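Local coordinates for Oxidored_FMN domain-containing protein ([Pseudomonas] geniculata N1, PDB 6L6J) that probably oxidises the amine of 6-hydroxypseudooxynicotine, as an amine oxidase carrying flavin mononucleotide and a [4Fe-4S] cluster, at residues E39-F44 against C57-M62; A352-M355 against R359-C362; T406-G411 against G448-M453. All blocks are in the same frame, centred on the assembly; numbering follows the deposited sequence.

Along the chain the three contacts come in series. Contact 1 lies in the eight-stranded flavin barrel, between helix 38-51 and strand 55-62. Contact 2 comes after the last barrel strand, where helix 349-355 meets the loop that carries a cluster cysteine; its centre is about 14 Å from that of contact 1, and the two touch through Glu40 with Arg359 and Phe44 with Ile360. Contact 3 belongs to the Rossmann-like domain that holds ADP, its centre about 27 Å from that of contact 2 and about 32 Å from that of contact 1, touching neither. Contact 1 thus borders the flavin and contact 2 both flavin and cluster, whereas contact 3 joins helices of the nucleotide domain.

Contact 1. Residues E39-F44 against C57-M62; sequences EEMIAF and CLEETM. With FMN (flavin mononucleotide), chain B.
Met41 reaches from helix 38-51 to Leu58 and Glu59 of strand 55-62, inside the beta-alpha-beta unit formed with strand 24-26 in the TIM barrel. The backbones stay well apart, the nearest CA atoms being those of Met41 and Leu58 at 8.9 Å, and only 109 Å² is buried between the segments, so long side chains make the contact.

The apolar part is sparse. Met41 runs out almost straight as far as SD and turns only at chi3 (-81°), which carries CE toward Glu59. SD comes to 4.5 Å from CD2 of Leu58. Leu58 also packs against Leu86 and Val89 of helix 83-94.

The methyl of Met41 also meets a polar group: CE lies 3.8 Å from OE2 of Glu59, and slightly farther from OE1, so it faces both oxygens of the carboxylate while the two side chains cross at a slant. This is van der Waals contact, not a polar bond. The charge of Glu59 is met instead by a salt bridge from OE1 to Arg45, one residue beyond the helical segment, and OE2 has a weak hydrogen bond with Thr31.

Polar bonds within the strand and to the flavin form a second group. Thr61 OG1 donates to Glu59 O at 2.8 Å, tilted 24° from the carbonyl plane. Glu60, an FMN-binding residue, gives its backbone N-H to flavin O4 at 3.4 Å, a long and weak bond although nearly straight at 166°. Its carboxylate turns elsewhere, with OE2 hydrogen-bonded to His69 ND1. Flavin O4 is also touched by carbon: CB of Glu59 lies 3.5 Å from it, and CG of Glu60 3.7 Å.

Contact 2. Residues A352-M355 against R359-C362; sequences AEVM and RIRC. With SF4 (iron/sulfur cluster), chain C.
Glu353 lies across Arg361, their aliphatic parts meeting before their charges do: CG of Glu353 is 3.5 Å from CD of Arg361. Beyond this, Glu353 OE1 stands 3.6 Å from Arg361 NH1, a long salt bridge. The oxygen lies at the edge of the guanidinium, close to its plane, yet the carboxylate is turned 56° from that plane, which rules out a flat, two-pronged pairing. Nearer the backbone, CB of Glu353 packs at 3.3 Å from the carbonyl O of Arg359. On the other side of the contact, CG2 of Val354 meets CB of Ile360 at 4.1 Å, the two side chains lying side by side and pointing the same way.

CG of Glu353, anti to its carbonyl carbon (chi1 -69°), lies beside the Arg361 chain; the bend at chi2 (-53°) then turns the carboxylate off the loop backbone, leaving OE1 at the guanidinium edge. With an alanine here, which lacks both CG and the carboxylate, the guanidinium of Arg361 is likely to be freer to turn.

The short helix 349-355 and the loop after it make a tight reversal, with only three residues between the segments and 5.5 Å between the CA atoms of Glu353 and Ile360. This reversal carries the last cysteine ligand of the [4Fe-4S] cluster: Cys362 SG binds the iron FE3 at 2.0 Å, while Cys350, at the start of the helix, is another ligand. The flavin is close as well, touching Val354 and Ile360.

Farther out, Glu353 OE2 has a weak hydrogen bond with Ser358, and Arg361 NH2 a weak one with Gln655. Arg359 NH2 forms a salt bridge with Glu370. The backbone of Ile360 is hydrogen-bonded to Thr31, and its side chain rests on Ile324 of helix 321-325.

Contact 3. Residues T406-G411 against G448-M453; sequences TLAKRG and GQLQTM
Two helices of the Rossmann-like, ADP-binding domain meet here: the C-terminal turn of 398-410 and the last part of the 441-450 region, with the turn that begins at Leu450. Ala408 meets two residues. Its CB lies 3.6 Å from SD of Met453 and 4.2 Å from CD2 of Leu450, so a single methyl touches both. Met453 carries CG anti to its carbonyl carbon (chi1 -55°) and extends through chi2, which brings the sulfur over Ala408; CE then comes 4.2 Å from CG of Lys409. No hydrogen bond crosses the 130 Å² interface, which is apolar. The amine of Lys409 is engaged by the carbonyl of Glu379.

Each chain segment turns near the contact. A type I beta turn from Leu450 to Met453, with Met453 N bonded to Leu450 O at 3.1 Å, presents the methionine to the helix. The other helix stops in a Schellman motif at Gly411, whose phi of 119° would press a side chain against the preceding carbonyl O.

Strand 456-459, an outermost strand of the parallel sheet, lies beside both helices: Val456 touches Ala408 and Leu450, and Leu450 also packs on Leu401 and Ala404 of helix 398-410.

Contact 1. Residues E39-F44 against C57-M62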
# COMPACT_ATOMS: atom_id res chain seq x y z
N GLU A 39 17.01 -3.12 -12.62
CA GLU A 39 17.36 -4.35 -11.87
C GLU A 39 16.36 -4.53 -10.72
O GLU A 39 15.98 -5.70 -10.43
CB GLU A 39 18.82 -4.27 -11.40
CG GLU A 39 19.82 -4.35 -12.55
CD GLU A 39 19.98 -5.74 -13.15
OE1 GLU A 39 20.24 -5.83 -14.38
OE2 GLU A 39 19.85 -6.73 -12.38
N GLU A 40 15.93 -3.42 -10.13
CA GLU A 40 14.90 -3.38 -9.05
C GLU A 40 13.60 -3.97 -9.62
O GLU A 40 13.06 -4.94 -9.04
CB GLU A 40 14.76 -1.95 -8.52
CG GLU A 40 16.09 -1.34 -8.10
CD GLU A 40 16.04 -0.08 -7.24
OE1 GLU A 40 14.95 0.54 -7.12
OE2 GLU A 40 17.12 0.32 -6.74
N MET A 41 13.12 -3.41 -10.73
CA MET A 41 11.92 -3.86 -11.47
C MET A 41 12.03 -5.36 -11.82
O MET A 41 11.12 -6.11 -11.46
CB MET A 41 11.83 -3.02 -12.74
CG MET A 41 10.68 -3.37 -13.63
SD MET A 41 10.58 -2.06 -14.87
CE MET A 41 9.70 -0.83 -13.91
N ILE A 42 13.12 -5.77 -12.46
CA ILE A 42 13.41 -7.18 -12.84
C ILE A 42 13.27 -8.07 -11.60
O ILE A 42 12.40 -8.93 -11.61
CB ILE A 42 14.78 -7.30 -13.55
CG1 ILE A 42 14.69 -6.87 -15.01
CG2 ILE A 42 15.37 -8.69 -13.44
CD1 ILE A 42 16.04 -6.51 -15.64
N ALA A 43 14.08 -7.86 -10.57
CA ALA A 43 14.11 -8.67 -9.31
C ALA A 43 12.72 -8.64 -8.64
O ALA A 43 12.26 -9.68 -8.12
CB ALA A 43 15.19 -8.13 -8.39
N PHE A 44 12.06 -7.49 -8.64
CA PHE A 44 10.70 -7.34 -8.06
C PHE A 44 9.77 -8.30 -8.79
O PHE A 44 9.22 -9.16 -8.13
CB PHE A 44 10.18 -5.90 -8.13
CG PHE A 44 8.87 -5.74 -7.39
CD1 PHE A 44 8.85 -5.49 -6.02
CD2 PHE A 44 7.66 -5.89 -8.06
CE1 PHE A 44 7.65 -5.39 -5.33
CE2 PHE A 44 6.46 -5.80 -7.37
CZ PHE A 44 6.46 -5.55 -6.01
N CYS A 57 2.07 -8.26 -14.33
CA CYS A 57 1.80 -7.05 -15.15
C CYS A 57 2.74 -5.93 -14.74
O CYS A 57 3.02 -5.74 -13.53
CB CYS A 57 0.36 -6.58 -15.01
SG CYS A 57 -0.85 -7.46 -16.03
N LEU A 58 3.22 -5.18 -15.73
CA LEU A 58 3.96 -3.92 -15.50
C LEU A 58 2.93 -2.81 -15.36
O LEU A 58 1.85 -2.93 -15.97
CB LEU A 58 4.97 -3.66 -16.62
CG LEU A 58 6.41 -3.91 -16.21
CD1 LEU A 58 6.56 -5.26 -15.52
CD2 LEU A 58 7.35 -3.81 -17.41
N GLU A 59 3.29 -1.82 -14.53
CA GLU A 59 2.46 -0.66 -14.11
C GLU A 59 2.28 0.28 -15.31
O GLU A 59 2.70 -0.08 -16.44
CB GLU A 59 3.14 0.05 -12.94
CG GLU A 59 4.49 0.70 -13.27
CD GLU A 59 5.73 -0.03 -12.75
OE1 GLU A 59 5.80 -1.27 -12.93
OE2 GLU A 59 6.66 0.65 -12.19
N GLU A 60 1.68 1.46 -15.06
CA GLU A 60 1.40 2.48 -16.11
C GLU A 60 2.67 2.69 -16.94
O GLU A 60 3.65 3.15 -16.41
CB GLU A 60 0.84 3.77 -15.52
CG GLU A 60 1.64 4.38 -14.39
CD GLU A 60 1.12 5.76 -13.99
OE1 GLU A 60 -0.09 6.06 -14.29
OE2 GLU A 60 1.91 6.53 -13.40
N THR A 61 2.65 2.26 -18.20
CA THR A 61 3.82 2.31 -19.11
C THR A 61 3.59 3.41 -20.15
O THR A 61 2.72 3.23 -21.03
CB THR A 61 4.05 0.93 -19.73
OG1 THR A 61 4.37 0.10 -18.62
CG2 THR A 61 5.13 0.92 -20.79
N MET A 62 4.31 4.52 -20.03
CA MET A 62 3.96 5.78 -20.73
C MET A 62 4.13 5.60 -22.24
O MET A 62 5.23 5.19 -22.66
CB MET A 62 4.84 6.92 -20.23
CG MET A 62 4.65 7.17 -18.74
SD MET A 62 2.96 7.66 -18.36
CE MET A 62 2.26 6.18 -17.67
N1 FMN B . -3.31 0.44 -10.75
C2 FMN B . -3.03 0.80 -12.04
O2 FMN B . -3.92 0.66 -12.88
N3 FMN B . -1.85 1.28 -12.46
C4 FMN B . -0.83 1.44 -11.60
O4 FMN B . 0.26 1.88 -11.99
C4A FMN B . -1.04 1.10 -10.17
N5 FMN B . -0.05 1.24 -9.25
C5A FMN B . -0.27 0.84 -7.98
C6 FMN B . 0.76 0.91 -7.05
C7 FMN B . 0.54 0.48 -5.76
C7M FMN B . 1.63 0.63 -4.77
C8 FMN B . -0.76 -0.07 -5.36
C8M FMN B . -1.04 -0.51 -3.95
C9 FMN B . -1.79 -0.16 -6.26
C9A FMN B . -1.60 0.27 -7.57
N10 FMN B . -2.63 0.15 -8.52
C10 FMN B . -2.36 0.55 -9.81
C1' FMN B . -3.98 -0.42 -8.19
C2' FMN B . -3.94 -1.93 -8.18
O2' FMN B . -3.71 -2.34 -9.52
C3' FMN B . -5.22 -2.55 -7.70
O3' FMN B . -6.26 -2.23 -8.63
C4' FMN B . -5.63 -2.11 -6.30
O4' FMN B . -4.49 -2.12 -5.41
C5' FMN B . -6.75 -3.00 -5.76
O5' FMN B . -6.27 -4.32 -5.67
P FMN B . -5.65 -4.89 -4.29
O1P FMN B . -6.79 -4.87 -3.29
O2P FMN B . -5.19 -6.26 -4.68
O3P FMN B . -4.52 -3.95 -3.94

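Contact 2. Residues A352-M355 against R359-C362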
# COMPACT_ATOMS: atom_id res chain seq x y z
N ALA A 352 2.09 4.62 0.01
CA ALA A 352 2.65 5.87 0.57
C ALA A 352 3.97 6.17 -0.13
O ALA A 352 4.15 7.31 -0.60
CB ALA A 352 2.82 5.75 2.07
N GLU A 353 4.87 5.19 -0.20
CA GLU A 353 6.20 5.40 -0.81
C GLU A 353 5.94 5.81 -2.25
O GLU A 353 6.38 6.88 -2.65
CB GLU A 353 7.06 4.14 -0.69
CG GLU A 353 7.48 3.82 0.74
CD GLU A 353 8.16 4.99 1.45
OE1 GLU A 353 7.98 5.10 2.68
OE2 GLU A 353 8.85 5.80 0.76
N VAL A 354 5.14 5.01 -2.96
CA VAL A 354 4.85 5.24 -4.41
C VAL A 354 4.28 6.65 -4.59
O VAL A 354 4.65 7.32 -5.58
CB VAL A 354 3.95 4.14 -5.00
CG1 VAL A 354 3.53 4.46 -6.43
CG2 VAL A 354 4.64 2.79 -4.93
N MET A 355 3.50 7.16 -3.64
CA MET A 355 2.95 8.52 -3.87
C MET A 355 3.86 9.64 -3.40
O MET A 355 3.55 10.77 -3.75
CB MET A 355 1.53 8.72 -3.34
CG MET A 355 0.67 9.03 -4.52
SD MET A 355 -0.95 9.32 -4.13
CE MET A 355 -1.05 11.10 -4.38
N ARG A 359 10.84 4.28 -4.23
CA ARG A 359 10.87 2.78 -4.18
C ARG A 359 9.78 2.26 -3.21
O ARG A 359 9.69 2.76 -2.08
CB ARG A 359 12.26 2.29 -3.72
CG ARG A 359 12.56 0.84 -4.07
CD ARG A 359 14.03 0.48 -3.95
NE ARG A 359 14.39 0.08 -2.59
CZ ARG A 359 15.02 0.84 -1.69
NH1 ARG A 359 15.38 2.08 -1.96
NH2 ARG A 359 15.30 0.35 -0.50
N ILE A 360 9.02 1.26 -3.66
CA ILE A 360 7.92 0.59 -2.91
C ILE A 360 8.49 -0.19 -1.71
O ILE A 360 9.62 -0.66 -1.79
CB ILE A 360 7.10 -0.32 -3.84
CG1 ILE A 360 5.87 -0.92 -3.14
CG2 ILE A 360 7.97 -1.41 -4.45
CD1 ILE A 360 4.90 -1.61 -4.08
N ARG A 361 7.72 -0.29 -0.63
CA ARG A 361 8.01 -1.16 0.54
C ARG A 361 6.70 -1.81 1.00
O ARG A 361 5.65 -1.33 0.57
CB ARG A 361 8.62 -0.36 1.71
CG ARG A 361 7.59 0.42 2.52
CD ARG A 361 8.22 1.53 3.33
NE ARG A 361 9.09 1.00 4.38
CZ ARG A 361 9.86 1.74 5.16
NH1 ARG A 361 9.90 3.06 4.99
NH2 ARG A 361 10.62 1.17 6.09
N CYS A 362 6.79 -2.80 1.89
CA CYS A 362 5.62 -3.52 2.47
C CYS A 362 5.84 -3.77 3.96
O CYS A 362 6.90 -4.27 4.35
CB CYS A 362 5.37 -4.85 1.77
SG CYS A 362 3.98 -5.79 2.45
FE1 SF4 C . 0.48 -2.87 3.99
FE2 SF4 C . -0.62 -4.92 2.06
FE3 SF4 C . 2.33 -4.65 2.47
FE4 SF4 C . 0.81 -2.54 0.94
S1 SF4 C . 1.04 -4.59 0.77
S2 SF4 C . 2.08 -2.54 2.66
S3 SF4 C . -0.81 -2.80 2.27
S4 SF4 C . 0.71 -4.97 3.73

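Contact 3. Residues T406-G411 against G448-M453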
# COMPACT_ATOMS: atom_id res chain seq x y z
N THR A 406 13.28 -14.41 11.26
CA THR A 406 14.33 -14.42 10.21
C THR A 406 15.50 -15.31 10.63
O THR A 406 15.88 -16.20 9.84
CB THR A 406 14.80 -13.00 9.86
OG1 THR A 406 13.66 -12.23 9.45
CG2 THR A 406 15.83 -12.98 8.75
N LEU A 407 16.02 -15.12 11.84
CA LEU A 407 17.11 -15.96 12.41
C LEU A 407 16.64 -17.43 12.49
O LEU A 407 17.38 -18.31 12.00
CB LEU A 407 17.49 -15.40 13.79
CG LEU A 407 18.05 -13.98 13.78
CD1 LEU A 407 18.09 -13.40 15.18
CD2 LEU A 407 19.43 -13.94 13.14
N ALA A 408 15.45 -17.68 13.04
CA ALA A 408 14.86 -19.04 13.14
C ALA A 408 14.94 -19.74 11.78
O ALA A 408 15.39 -20.90 11.76
CB ALA A 408 13.43 -18.99 13.64
N LYS A 409 14.53 -19.05 10.70
CA LYS A 409 14.41 -19.60 9.33
C LYS A 409 15.79 -19.98 8.79
O LYS A 409 15.88 -21.00 8.10
CB LYS A 409 13.79 -18.60 8.35
CG LYS A 409 12.31 -18.31 8.55
CD LYS A 409 11.51 -18.35 7.26
CE LYS A 409 11.99 -17.35 6.24
NZ LYS A 409 10.98 -17.16 5.17
N ARG A 410 16.81 -19.17 9.09
CA ARG A 410 18.22 -19.41 8.66
C ARG A 410 18.76 -20.65 9.37
O ARG A 410 19.68 -21.27 8.81
CB ARG A 410 19.11 -18.21 8.98
CG ARG A 410 18.74 -16.94 8.23
CD ARG A 410 19.72 -15.82 8.51
NE ARG A 410 21.04 -16.18 8.02
CZ ARG A 410 22.16 -15.55 8.31
NH1 ARG A 410 22.16 -14.49 9.11
NH2 ARG A 410 23.30 -16.01 7.80
N GLY A 411 18.22 -20.95 10.56
CA GLY A 411 18.44 -22.20 11.31
C GLY A 411 19.10 -21.97 12.67
O GLY A 411 19.40 -22.99 13.34
N GLY A 448 2.53 -17.54 14.57
CA GLY A 448 2.08 -18.83 14.03
C GLY A 448 3.20 -19.60 13.34
O GLY A 448 3.21 -20.83 13.42
N GLN A 449 4.11 -18.88 12.68
CA GLN A 449 5.32 -19.47 12.05
C GLN A 449 6.36 -19.83 13.11
O GLN A 449 6.98 -20.89 12.97
CB GLN A 449 5.89 -18.48 11.04
CG GLN A 449 4.97 -18.27 9.85
CD GLN A 449 4.88 -19.53 9.05
OE1 GLN A 449 5.89 -20.16 8.78
NE2 GLN A 449 3.66 -19.91 8.69
N LEU A 450 6.56 -18.97 14.11
CA LEU A 450 7.64 -19.13 15.13
C LEU A 450 7.38 -20.36 16.01
O LEU A 450 8.31 -21.15 16.19
CB LEU A 450 7.76 -17.86 15.99
CG LEU A 450 8.68 -16.78 15.43
CD1 LEU A 450 8.48 -15.46 16.13
CD2 LEU A 450 10.14 -17.20 15.52
N GLN A 451 6.15 -20.53 16.50
CA GLN A 451 5.82 -21.46 17.61
C GLN A 451 5.82 -22.93 17.15
O GLN A 451 5.67 -23.79 18.04
CB GLN A 451 4.48 -21.06 18.24
CG GLN A 451 3.28 -21.22 17.31
CD GLN A 451 2.04 -20.58 17.88
OE1 GLN A 451 2.07 -20.00 18.97
NE2 GLN A 451 0.96 -20.68 17.13
N THR A 452 6.00 -23.19 15.84
CA THR A 452 6.05 -24.55 15.22
C THR A 452 7.49 -24.91 14.81
O THR A 452 7.68 -25.87 14.01
CB THR A 452 5.11 -24.63 14.00
OG1 THR A 452 5.51 -23.64 13.07
CG2 THR A 452 3.66 -24.45 14.37
N MET A 453 8.48 -24.17 15.33
CA MET A 453 9.92 -24.34 14.99
C MET A 453 10.66 -24.77 16.25
O MET A 453 10.63 -24.06 17.25
CB MET A 453 10.53 -23.03 14.48
CG MET A 453 9.79 -22.43 13.31
SD MET A 453 10.56 -20.94 12.65
CE MET A 453 10.22 -21.15 10.90